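Local coordinates for type III restriction-modification enzyme EcoP15I Mod subunit (Escherichia coli, PDB 4ZCF), which transfers a methyl group from S-adenosyl-L-methionine to an adenine of the DNA site 5'-CAGCAG-3' and is needed, with the Res subunit, for restriction, at residues Q511-F516 and Y542-T547; Q94-K99 and L556-I561; H108-Y113 and L182-E187; D123-Y126 and G132-Y135. One frame throughout, in Å; residues are numbered along the deposited sequence.

Contact 1 of 4, residues Q511-F516 and Y542-T547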
loop_
_atom_site.group_PDB
_atom_site.type_symbol
_atom_site.label_atom_id
_atom_site.label_comp_id
_atom_site.label_asym_id
_atom_site.label_seq_id
_atom_site.Cartn_x
_atom_site.Cartn_y
_atom_site.Cartn_z
ATOM N N GLN A 511 15.934 -18.508 18.189
ATOM C CA GLN A 511 17.129 -17.686 17.991
ATOM C C GLN A 511 17.923 -18.077 16.748
ATOM O O GLN A 511 17.898 -19.235 16.330
ATOM C CB GLN A 511 18.035 -17.734 19.233
ATOM C CG GLN A 511 18.434 -19.146 19.674
ATOM C CD GLN A 511 18.965 -19.112 21.070
ATOM O OE1 GLN A 511 20.087 -18.658 21.328
ATOM N NE2 GLN A 511 18.135 -19.526 22.014
ATOM N N LEU A 512 18.639 -17.108 16.171
ATOM C CA LEU A 512 19.498 -17.376 15.022
ATOM C C LEU A 512 20.761 -18.112 15.494
ATOM O O LEU A 512 21.325 -17.767 16.544
ATOM C CB LEU A 512 19.896 -16.082 14.287
ATOM C CG LEU A 512 18.852 -15.351 13.481
ATOM C CD1 LEU A 512 19.439 -14.093 12.924
ATOM C CD2 LEU A 512 18.263 -16.225 12.376
ATOM N N MET A 513 21.209 -19.112 14.707
ATOM C CA MET A 513 22.418 -19.915 15.023
ATOM C C MET A 513 23.419 -19.822 13.896
ATOM O O MET A 513 22.987 -19.769 12.735
ATOM C CB MET A 513 22.076 -21.413 15.220
ATOM C CG MET A 513 21.083 -21.677 16.315
ATOM S SD MET A 513 21.689 -21.336 17.987
ATOM C CE MET A 513 22.588 -22.833 18.321
ATOM N N PRO A 514 24.750 -19.892 14.202
ATOM C CA PRO A 514 25.762 -19.902 13.118
ATOM C C PRO A 514 25.577 -21.132 12.239
ATOM O O PRO A 514 25.185 -22.167 12.778
ATOM C CB PRO A 514 27.101 -19.938 13.869
ATOM C CG PRO A 514 26.792 -20.378 15.243
ATOM C CD PRO A 514 25.393 -19.939 15.538
ATOM N N ASP A 515 25.746 -21.010 10.898
ATOM C CA ASP A 515 25.535 -22.150 9.983
ATOM C C ASP A 515 26.715 -23.134 9.992
ATOM O O ASP A 515 27.561 -23.076 9.098
ATOM C CB ASP A 515 25.200 -21.665 8.551
ATOM C CG ASP A 515 24.913 -22.742 7.502
ATOM O OD1 ASP A 515 24.946 -23.952 7.848
ATOM O OD2 ASP A 515 24.652 -22.378 6.342
ATOM N N PHE A 516 26.739 -24.062 10.974
ATOM C CA PHE A 516 27.802 -25.067 11.173
ATOM C C PHE A 516 28.071 -26.002 9.968
ATOM O O PHE A 516 29.179 -26.520 9.849
ATOM C CB PHE A 516 27.570 -25.884 12.469
ATOM C CG PHE A 516 26.363 -26.787 12.403
ATOM C CD1 PHE A 516 26.444 -28.044 11.812
ATOM C CD2 PHE A 516 25.136 -26.370 12.896
ATOM C CE1 PHE A 516 25.315 -28.855 11.693
ATOM C CE2 PHE A 516 24.007 -27.185 12.783
ATOM C CZ PHE A 516 24.105 -28.421 12.178
ATOM N N TYR A 542 21.991 -31.305 15.720
ATOM C CA TYR A 542 20.913 -32.186 15.242
ATOM C C TYR A 542 19.534 -31.493 15.400
ATOM O O TYR A 542 18.682 -31.590 14.504
ATOM C CB TYR A 542 20.947 -33.476 16.086
ATOM C CG TYR A 542 19.845 -34.480 15.817
ATOM C CD1 TYR A 542 18.540 -34.249 16.254
ATOM C CD2 TYR A 542 20.127 -35.714 15.235
ATOM C CE1 TYR A 542 17.521 -35.165 16.005
ATOM C CE2 TYR A 542 19.121 -36.652 15.010
ATOM C CZ TYR A 542 17.818 -36.375 15.400
ATOM O OH TYR A 542 16.817 -37.293 15.173
ATOM N N ASP A 543 19.304 -30.855 16.573
ATOM C CA ASP A 543 18.072 -30.143 16.901
ATOM C C ASP A 543 17.935 -28.850 16.102
ATOM O O ASP A 543 16.834 -28.538 15.662
ATOM C CB ASP A 543 17.970 -29.896 18.408
ATOM C CG ASP A 543 17.611 -31.128 19.228
ATOM O OD1 ASP A 543 16.934 -32.042 18.676
ATOM O OD2 ASP A 543 17.956 -31.157 20.440
ATOM N N THR A 544 19.058 -28.122 15.875
ATOM C CA THR A 544 19.122 -26.923 15.037
ATOM C C THR A 544 18.687 -27.244 13.586
ATOM O O THR A 544 17.910 -26.487 13.013
ATOM C CB THR A 544 20.496 -26.248 15.135
ATOM O OG1 THR A 544 20.809 -26.028 16.516
ATOM C CG2 THR A 544 20.552 -24.910 14.379
ATOM N N LEU A 545 19.132 -28.386 13.031
ATOM C CA LEU A 545 18.785 -28.848 11.681
ATOM C C LEU A 545 17.319 -29.143 11.521
ATOM O O LEU A 545 16.720 -28.673 10.570
ATOM C CB LEU A 545 19.572 -30.106 11.296
ATOM C CG LEU A 545 21.050 -29.977 10.989
ATOM C CD1 LEU A 545 21.558 -31.292 10.426
ATOM C CD2 LEU A 545 21.329 -28.860 9.988
ATOM N N LEU A 546 16.744 -29.947 12.428
ATOM C CA LEU A 546 15.331 -30.347 12.426
ATOM C C LEU A 546 14.412 -29.121 12.408
ATOM O O LEU A 546 13.486 -29.072 11.596
ATOM C CB LEU A 546 15.067 -31.218 13.664
ATOM C CG LEU A 546 13.669 -31.778 13.877
ATOM C CD1 LEU A 546 13.215 -32.686 12.719
ATOM C CD2 LEU A 546 13.602 -32.511 15.198
ATOM N N THR A 547 14.696 -28.135 13.285
ATOM C CA THR A 547 13.994 -26.860 13.475
ATOM C C THR A 547 14.074 -26.013 12.195
ATOM O O THR A 547 13.049 -25.520 11.735
ATOM C CB THR A 547 14.574 -26.141 14.737
ATOM O OG1 THR A 547 14.297 -26.947 15.891
ATOM C CG2 THR A 547 14.017 -24.720 14.935
#
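T544 of helix 539-552 is met by two side chains of the 511-516 segment, M513 and F516, while the neighbouring L545 meets F516 as well. The dense part is apolar. M513 CG lies 3.8 Å from T544 CG2, and M513 CB is nearly as close to that methyl. M513 bends at both chi2 and chi3, and this brings M513 CE to 4.1 Å from T544 OG1. The F516 ring brings CZ to 3.6 Å from both CG and CD2 of L545, with the leucine set obliquely to the ring. T544 CB sits at the ring edge, 4.3 Å from F516 CE2. The F516 CG lies between its own N and carbonyl carbon (chi1 68°), which swings the ring toward the helix. T544 and L545 are buried. The hydroxyl of T544 bonds to the backbone O of E540, one turn earlier.

The other side is looser. P514 is exposed and points away from the helix. D515 is the centre of an inverse gamma turn between P514 and F516. Strand 76-80 also takes part, with A79 touching both M513 and T544. The arrangement is a helix of the C-terminal domain packed beside the border of the Rossmann-like methyltransferase sheet.

Contact 2 of 4, residues Q94-K99 and L556-I561; sequences QHLLIK and LLTTPI
L96 of strand 96-99 packs against L557 in a type I beta turn running from L556 to T559. The contact places a turn of the C-terminal domain beside the central Rossmann-like sheet of the methyltransferase.

Apolar packing does most of the joining. L96 CD1 reaches L557 CB at 3.8 Å and L557 CD1 at 4.0 Å, and L96 CD2 lies beside the same CB. The two leucine side chains meet at a slant. I98 also points toward the turn but stays further off. Y510 of the adjoining strand 508-514 touches L96, I98 and L557, so the leucine pair is part of a larger apolar cluster.

Polar bonds hold the turn itself. T559 N bonds to L556 O at 2.9 Å, and T559 OG1 adds a weak bond to the same oxygen. The backbone of L557 is held at both ends: its N bonds to Y113 OH and its O to K508 NZ.

At the outer end a methyl meets the backbone of Q94. T558 OG1 sits between its own N and carbonyl carbon (chi1 58°), which leaves CG2 facing Q94, 3.4 Å from Q94 O and 3.7 Å from Q94 CA.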
loop_
_atom_site.group_PDB
_atom_site.type_symbol
_atom_site.label_atom_id
_atom_site.label_comp_id
_atom_site.label_asym_id
_atom_site.label_seq_id
_atom_site.Cartn_x
_atom_site.Cartn_y
_atom_site.Cartn_z
ATOM N N GLN A 94 1.045 -20.360 20.991
ATOM C CA GLN A 94 0.872 -19.829 19.650
ATOM C C GLN A 94 1.696 -18.576 19.411
ATOM O O GLN A 94 1.781 -18.130 18.276
ATOM C CB GLN A 94 -0.615 -19.605 19.341
ATOM C CG GLN A 94 -1.287 -20.878 18.810
ATOM C CD GLN A 94 -2.380 -20.623 17.789
ATOM O OE1 GLN A 94 -2.252 -20.990 16.612
ATOM N NE2 GLN A 94 -3.494 -20.026 18.223
ATOM N N HIS A 95 2.367 -18.065 20.461
ATOM C CA HIS A 95 3.155 -16.840 20.450
ATOM C C HIS A 95 4.653 -17.067 20.285
ATOM O O HIS A 95 5.213 -17.968 20.911
ATOM C CB HIS A 95 2.860 -16.015 21.710
ATOM C CG HIS A 95 1.403 -15.762 21.934
ATOM N ND1 HIS A 95 0.700 -14.861 21.164
ATOM C CD2 HIS A 95 0.545 -16.356 22.794
ATOM C CE1 HIS A 95 -0.543 -14.894 21.613
ATOM N NE2 HIS A 95 -0.681 -15.780 22.587
ATOM N N LEU A 96 5.321 -16.218 19.467
ATOM C CA LEU A 96 6.763 -16.350 19.215
ATOM C C LEU A 96 7.556 -15.110 19.513
ATOM O O LEU A 96 7.146 -14.025 19.170
ATOM C CB LEU A 96 7.067 -16.783 17.744
ATOM C CG LEU A 96 6.229 -17.900 17.120
ATOM C CD1 LEU A 96 6.355 -17.896 15.620
ATOM C CD2 LEU A 96 6.563 -19.255 17.720
ATOM N N LEU A 97 8.740 -15.289 20.082
ATOM C CA LEU A 97 9.745 -14.252 20.285
ATOM C C LEU A 97 11.046 -14.816 19.657
ATOM O O LEU A 97 11.452 -15.944 19.976
ATOM C CB LEU A 97 9.902 -13.825 21.766
ATOM C CG LEU A 97 11.178 -13.052 22.121
ATOM C CD1 LEU A 97 11.185 -11.630 21.534
ATOM C CD2 LEU A 97 11.408 -13.037 23.611
ATOM N N ILE A 98 11.622 -14.074 18.689
ATOM C CA ILE A 98 12.824 -14.477 17.949
ATOM C C ILE A 98 13.985 -13.538 18.182
ATOM O O ILE A 98 13.826 -12.314 18.110
ATOM C CB ILE A 98 12.573 -14.757 16.451
ATOM C CG1 ILE A 98 11.291 -15.557 16.253
ATOM C CG2 ILE A 98 13.755 -15.509 15.841
ATOM C CD1 ILE A 98 10.500 -15.103 15.121
ATOM N N LYS A 99 15.158 -14.130 18.475
ATOM C CA LYS A 99 16.398 -13.407 18.726
ATOM C C LYS A 99 17.259 -13.428 17.469
ATOM O O LYS A 99 17.487 -14.479 16.885
ATOM C CB LYS A 99 17.163 -14.034 19.911
ATOM C CG LYS A 99 18.334 -13.186 20.412
ATOM C CD LYS A 99 19.467 -14.055 20.933
ATOM C CE LYS A 99 19.295 -14.548 22.347
ATOM N NZ LYS A 99 20.587 -15.009 22.921
ATOM N N LEU A 556 4.833 -23.760 9.922
ATOM C CA LEU A 556 4.809 -22.653 10.896
ATOM C C LEU A 556 5.491 -23.081 12.188
ATOM O O LEU A 556 5.321 -24.237 12.595
ATOM C CB LEU A 556 3.361 -22.230 11.248
ATOM C CG LEU A 556 2.347 -22.014 10.128
ATOM C CD1 LEU A 556 0.924 -22.171 10.664
ATOM C CD2 LEU A 556 2.521 -20.661 9.466
ATOM N N LEU A 557 6.203 -22.149 12.873
ATOM C CA LEU A 557 6.876 -22.455 14.151
ATOM C C LEU A 557 5.943 -22.945 15.264
ATOM O O LEU A 557 6.416 -23.445 16.278
ATOM C CB LEU A 557 7.789 -21.309 14.635
ATOM C CG LEU A 557 8.918 -20.897 13.684
ATOM C CD1 LEU A 557 9.626 -19.640 14.170
ATOM C CD2 LEU A 557 9.927 -22.020 13.500
ATOM N N THR A 558 4.633 -22.855 15.050
ATOM C CA THR A 558 3.610 -23.298 16.008
ATOM C C THR A 558 3.172 -24.750 15.771
ATOM O O THR A 558 2.666 -25.381 16.703
ATOM C CB THR A 558 2.436 -22.297 16.082
ATOM O OG1 THR A 558 1.847 -22.126 14.780
ATOM C CG2 THR A 558 2.851 -20.962 16.678
ATOM N N THR A 559 3.371 -25.270 14.531
ATOM C CA THR A 559 3.079 -26.651 14.123
ATOM C C THR A 559 3.950 -27.593 14.995
ATOM O O THR A 559 5.141 -27.314 15.198
ATOM C CB THR A 559 3.343 -26.830 12.606
ATOM O OG1 THR A 559 2.638 -25.830 11.861
ATOM C CG2 THR A 559 2.948 -28.204 12.088
ATOM N N PRO A 560 3.391 -28.679 15.571
ATOM C CA PRO A 560 4.222 -29.534 16.419
ATOM C C PRO A 560 5.039 -30.568 15.640
ATOM O O PRO A 560 4.649 -31.021 14.560
ATOM C CB PRO A 560 3.208 -30.175 17.383
ATOM C CG PRO A 560 1.823 -29.762 16.883
ATOM C CD PRO A 560 2.005 -29.188 15.519
ATOM N N ILE A 561 6.210 -30.902 16.195
ATOM C CA ILE A 561 7.114 -31.913 15.657
ATOM C C ILE A 561 6.978 -33.143 16.584
ATOM O O ILE A 561 7.453 -33.113 17.724
ATOM C CB ILE A 561 8.582 -31.399 15.549
ATOM C CG1 ILE A 561 8.671 -30.059 14.765
ATOM C CG2 ILE A 561 9.481 -32.484 14.948
ATOM C CD1 ILE A 561 9.956 -29.265 14.949
#

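Contact 3 of 4, residues H108-Y113 and L182-E187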
loop_
_atom_site.group_PDB
_atom_site.type_symbol
_atom_site.label_atom_id
_atom_site.label_comp_id
_atom_site.label_asym_id
_atom_site.label_seq_id
_atom_site.Cartn_x
_atom_site.Cartn_y
_atom_site.Cartn_z
ATOM N N HIS A 108 13.997 -15.995 6.946
ATOM C CA HIS A 108 13.700 -17.395 7.320
ATOM C C HIS A 108 12.167 -17.668 7.355
ATOM O O HIS A 108 11.731 -18.834 7.272
ATOM C CB HIS A 108 14.306 -17.748 8.698
ATOM C CG HIS A 108 15.789 -17.985 8.711
ATOM N ND1 HIS A 108 16.324 -19.194 8.355
ATOM C CD2 HIS A 108 16.791 -17.170 9.113
ATOM C CE1 HIS A 108 17.629 -19.064 8.491
ATOM N NE2 HIS A 108 17.956 -17.858 8.932
ATOM N N MET A 109 11.352 -16.601 7.520
ATOM C CA MET A 109 9.889 -16.745 7.650
ATOM C C MET A 109 9.153 -16.904 6.329
ATOM O O MET A 109 8.064 -17.467 6.307
ATOM C CB MET A 109 9.291 -15.587 8.453
ATOM C CG MET A 109 9.884 -15.458 9.846
ATOM S SD MET A 109 9.241 -14.078 10.825
ATOM C CE MET A 109 7.461 -14.486 10.858
ATOM N N VAL A 110 9.755 -16.420 5.238
ATOM C CA VAL A 110 9.213 -16.395 3.878
ATOM C C VAL A 110 8.575 -17.694 3.396
ATOM O O VAL A 110 7.434 -17.667 2.927
ATOM C CB VAL A 110 10.205 -15.756 2.879
ATOM C CG1 VAL A 110 9.691 -15.848 1.450
ATOM C CG2 VAL A 110 10.482 -14.299 3.250
ATOM N N ASN A 111 9.275 -18.837 3.554
ATOM C CA ASN A 111 8.721 -20.128 3.124
ATOM C C ASN A 111 7.514 -20.554 3.899
ATOM O O ASN A 111 6.678 -21.263 3.343
ATOM C CB ASN A 111 9.764 -21.235 3.162
ATOM C CG ASN A 111 10.944 -21.018 2.251
ATOM O OD1 ASN A 111 11.062 -20.009 1.541
ATOM N ND2 ASN A 111 11.856 -21.977 2.269
ATOM N N ALA A 112 7.406 -20.144 5.180
ATOM C CA ALA A 112 6.281 -20.563 6.027
ATOM C C ALA A 112 5.203 -19.501 6.258
ATOM O O ALA A 112 4.029 -19.854 6.351
ATOM C CB ALA A 112 6.799 -21.114 7.363
ATOM N N TYR A 113 5.612 -18.211 6.337
ATOM C CA TYR A 113 4.799 -17.041 6.677
ATOM C C TYR A 113 4.379 -16.109 5.569
ATOM O O TYR A 113 3.653 -15.151 5.837
ATOM C CB TYR A 113 5.406 -16.274 7.867
ATOM C CG TYR A 113 5.405 -17.121 9.120
ATOM C CD1 TYR A 113 4.296 -17.158 9.955
ATOM C CD2 TYR A 113 6.465 -17.985 9.403
ATOM C CE1 TYR A 113 4.272 -17.975 11.084
ATOM C CE2 TYR A 113 6.432 -18.833 10.500
ATOM C CZ TYR A 113 5.344 -18.813 11.349
ATOM O OH TYR A 113 5.338 -19.608 12.468
ATOM N N LEU A 182 11.293 -3.616 5.084
ATOM C CA LEU A 182 9.953 -3.339 4.557
ATOM C C LEU A 182 9.688 -4.169 3.320
ATOM O O LEU A 182 8.556 -4.614 3.117
ATOM C CB LEU A 182 9.840 -1.855 4.197
ATOM C CG LEU A 182 9.853 -0.823 5.350
ATOM C CD1 LEU A 182 9.561 0.535 4.809
ATOM C CD2 LEU A 182 8.825 -1.169 6.466
ATOM N N TYR A 183 10.739 -4.393 2.486
ATOM C CA TYR A 183 10.649 -5.205 1.286
ATOM C C TYR A 183 10.290 -6.647 1.622
ATOM O O TYR A 183 9.334 -7.169 1.050
ATOM C CB TYR A 183 11.943 -5.100 0.445
ATOM C CG TYR A 183 11.854 -5.821 -0.885
ATOM C CD1 TYR A 183 11.337 -5.186 -2.014
ATOM C CD2 TYR A 183 12.216 -7.162 -1.000
ATOM C CE1 TYR A 183 11.220 -5.858 -3.236
ATOM C CE2 TYR A 183 12.083 -7.848 -2.206
ATOM C CZ TYR A 183 11.618 -7.182 -3.332
ATOM O OH TYR A 183 11.505 -7.859 -4.522
ATOM N N ILE A 184 11.031 -7.287 2.544
ATOM C CA ILE A 184 10.762 -8.676 2.980
ATOM C C ILE A 184 9.459 -8.792 3.733
ATOM O O ILE A 184 8.746 -9.757 3.520
ATOM C CB ILE A 184 11.948 -9.355 3.768
ATOM C CG1 ILE A 184 13.294 -9.324 2.962
ATOM C CG2 ILE A 184 11.588 -10.793 4.226
ATOM C CD1 ILE A 184 13.329 -10.183 1.628
ATOM N N ALA A 185 9.162 -7.830 4.637
ATOM C CA ALA A 185 7.929 -7.813 5.422
ATOM C C ALA A 185 6.716 -7.848 4.520
ATOM O O ALA A 185 5.801 -8.613 4.824
ATOM C CB ALA A 185 7.877 -6.595 6.333
ATOM N N ARG A 186 6.723 -7.090 3.376
ATOM C CA ARG A 186 5.584 -7.063 2.426
ATOM C C ARG A 186 5.157 -8.475 1.971
ATOM O O ARG A 186 3.962 -8.759 1.849
ATOM C CB ARG A 186 5.896 -6.163 1.210
ATOM C CG ARG A 186 4.712 -5.926 0.264
ATOM C CD ARG A 186 5.202 -5.346 -1.040
ATOM N NE ARG A 186 4.126 -5.022 -1.971
ATOM C CZ ARG A 186 3.642 -5.865 -2.878
ATOM N NH1 ARG A 186 4.103 -7.108 -2.954
ATOM N NH2 ARG A 186 2.672 -5.481 -3.700
ATOM N N GLU A 187 6.147 -9.353 1.768
ATOM C CA GLU A 187 6.007 -10.732 1.356
ATOM C C GLU A 187 5.215 -11.564 2.360
ATOM O O GLU A 187 4.480 -12.461 1.949
ATOM C CB GLU A 187 7.392 -11.348 1.148
ATOM C CG GLU A 187 8.336 -10.531 0.256
ATOM C CD GLU A 187 9.554 -11.242 -0.308
ATOM O OE1 GLU A 187 9.577 -12.494 -0.294
ATOM O OE2 GLU A 187 10.467 -10.547 -0.813
#
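V110 packs against I184 and E187 in a small helix-to-helix contact between the end of helix 102-113 and the later part of helix 171-188. Both helices link parallel strands of the methyltransferase sheet. Helix 102-113 runs between strands 96-99 and 117-122, and helix 171-188 precedes strand 193-199.

V110 is the central residue of the contact. The backbones come nearest at V110 and E187, whose CA atoms are 7.0 Å apart. V110 CG2 meets I184 CG2 at 3.8 Å, methyl to methyl, with the two side chains crossing at about a right angle. V110 CG1, anti to the backbone N (chi1 175°), lies 3.8 Å from E187 OE1. The same oxygen is 4.1 Å from V110 CG2, so it rests against both methyls. The glutamate chain is extended beyond CG, which carries the carboxylate to the valine. L188, just beyond E187, also touches M109, V110 and Y113.

Helix 102-113 is kinked close to the contact. M109 O takes bonds from both A112 N and Y113 N as the helix ends. M109 CE lies 3.7 Å above one face of the Y113 ring, offset toward its rim.

The carboxylate of E187 gains packing, not a polar partner, from V110. Its OE1 forms a weak, long ion pair with R145 of the neighbouring restriction endonuclease chain, and R145 also packs on V110. The mixed chemistry implies an apolar join between the helices at I184, with a charge at its border that may be only weakly balanced by that arginine.

Contact 4 of 4, residues D123-Y126 and G132-Y135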
loop_
_atom_site.group_PDB
_atom_site.type_symbol
_atom_site.label_atom_id
_atom_site.label_comp_id
_atom_site.label_asym_id
_atom_site.label_seq_id
_atom_site.Cartn_x
_atom_site.Cartn_y
_atom_site.Cartn_z
ATOM N N ASP A 123 7.880 0.029 15.417
ATOM C CA ASP A 123 8.354 1.305 15.942
ATOM C C ASP A 123 9.853 1.355 15.597
ATOM O O ASP A 123 10.695 0.902 16.372
ATOM C CB ASP A 123 8.055 1.447 17.434
ATOM C CG ASP A 123 8.609 2.671 18.132
ATOM O OD1 ASP A 123 8.751 3.721 17.473
ATOM O OD2 ASP A 123 8.810 2.606 19.370
ATOM N N PRO A 124 10.201 1.794 14.374
ATOM C CA PRO A 124 11.612 1.796 13.987
ATOM C C PRO A 124 12.355 2.953 14.642
ATOM O O PRO A 124 11.712 3.820 15.230
ATOM C CB PRO A 124 11.545 1.943 12.466
ATOM C CG PRO A 124 10.344 2.774 12.232
ATOM C CD PRO A 124 9.352 2.329 13.289
ATOM N N PRO A 125 13.695 3.001 14.590
ATOM C CA PRO A 125 14.366 4.197 15.119
ATOM C C PRO A 125 13.983 5.387 14.229
ATOM O O PRO A 125 13.874 5.271 12.991
ATOM C CB PRO A 125 15.859 3.854 15.047
ATOM C CG PRO A 125 15.980 2.764 14.028
ATOM C CD PRO A 125 14.643 2.060 13.940
ATOM N N TYR A 126 13.659 6.505 14.876
ATOM C CA TYR A 126 13.284 7.749 14.233
ATOM C C TYR A 126 14.648 8.366 13.874
ATOM O O TYR A 126 15.679 7.805 14.264
ATOM C CB TYR A 126 12.560 8.616 15.273
ATOM C CG TYR A 126 11.200 8.137 15.757
ATOM C CD1 TYR A 126 10.687 6.903 15.360
ATOM C CD2 TYR A 126 10.423 8.923 16.609
ATOM C CE1 TYR A 126 9.461 6.441 15.838
ATOM C CE2 TYR A 126 9.169 8.494 17.050
ATOM C CZ TYR A 126 8.689 7.255 16.656
ATOM O OH TYR A 126 7.474 6.806 17.117
ATOM N N GLY A 132 20.932 8.196 18.825
ATOM C CA GLY A 132 22.119 7.404 18.542
ATOM C C GLY A 132 22.038 6.508 17.320
ATOM O O GLY A 132 22.836 5.560 17.213
ATOM N N PHE A 133 21.073 6.786 16.380
ATOM C CA PHE A 133 20.959 6.029 15.135
ATOM C C PHE A 133 22.199 6.299 14.291
ATOM O O PHE A 133 22.558 7.452 14.035
ATOM C CB PHE A 133 19.681 6.356 14.311
ATOM C CG PHE A 133 19.710 5.759 12.909
ATOM C CD1 PHE A 133 19.398 4.418 12.698
ATOM C CD2 PHE A 133 20.160 6.511 11.820
ATOM C CE1 PHE A 133 19.500 3.848 11.414
ATOM C CE2 PHE A 133 20.275 5.934 10.547
ATOM C CZ PHE A 133 19.956 4.603 10.358
ATOM N N VAL A 134 22.799 5.212 13.822
ATOM C CA VAL A 134 23.972 5.173 12.960
ATOM C C VAL A 134 23.782 3.946 12.087
ATOM O O VAL A 134 23.338 2.916 12.598
ATOM C CB VAL A 134 25.340 5.165 13.752
ATOM C CG1 VAL A 134 25.366 4.134 14.885
ATOM C CG2 VAL A 134 26.534 4.960 12.830
ATOM N N TYR A 135 24.064 4.051 10.779
ATOM C CA TYR A 135 23.999 2.866 9.938
ATOM C C TYR A 135 25.291 2.058 10.169
ATOM O O TYR A 135 26.399 2.627 10.157
ATOM C CB TYR A 135 23.872 3.183 8.435
ATOM C CG TYR A 135 23.643 1.915 7.644
ATOM C CD1 TYR A 135 24.715 1.115 7.243
ATOM C CD2 TYR A 135 22.357 1.431 7.431
ATOM C CE1 TYR A 135 24.507 -0.127 6.649
ATOM C CE2 TYR A 135 22.139 0.202 6.814
ATOM C CZ TYR A 135 23.213 -0.566 6.415
ATOM O OH TYR A 135 22.968 -1.770 5.820
#
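P125 and F133, with CA atoms 6.8 Å apart, are the nearest backbone points of two irregular segments in one long loop after strand 117-122. Neither segment is helix or strand. The first, D123-P124-P125-Y126, is the DPPY motif of N6-adenine methyltransferases and is predicted to bind S-adenosyl methionine.

The side-chain contact is small. P125 CG lies 4.0 Å from F133 CD1, and the proline ring comes at the phenyl ring obliquely. F133 has CG anti to its backbone N (chi1 169°), which turns the ring toward P125. The backbone of Y126 adds a looser touch: its O is 4.3 Å from F133 CB. Further along the chain, Y135 N lies 4.1 Å above one face of the F133 ring, offset toward the rim.

The two polar side chains of the motif, D123 and Y126, are held from elsewhere. Y126 OH is bonded to E242, and D123 OD2 makes a salt bridge to K418. A bound manganese ion lies about 10 Å from the Y126 side chain.

Helix 171-188 flanks both segments. W174 bonds through NE1 to P125 O and packs edge-to-face with F133, while F177 touches P125 and Y135. Beyond that, P124 rests on I197 of strand 193-199, and Y135 reaches Y65 and L69 of helix 63-71.

Contact 2 opens first, at strand 96-99. Contact 3 opens next, at helix 102-113, and after strand 117-122 contact 4 opens and closes its short loop within one connection. Contact 3 closes at helix 171-188, so contact 4 is nested inside it. Contact 1 follows in series, from strand 508-514 to helix 539-552. Contact 2 closes last, at 556-561, and encloses the other three; none cross. Contacts 1 and 2 share neighbouring sheet strands and tie the C-terminal domain to the methyltransferase sheet. Contacts 2 and 3 touch: strand 96-99 is followed by helix 102-113, and the turn at 556-561 lies against that helix's end. Contact 4 stands apart, with its nearest atoms about 7 Å from contact 3.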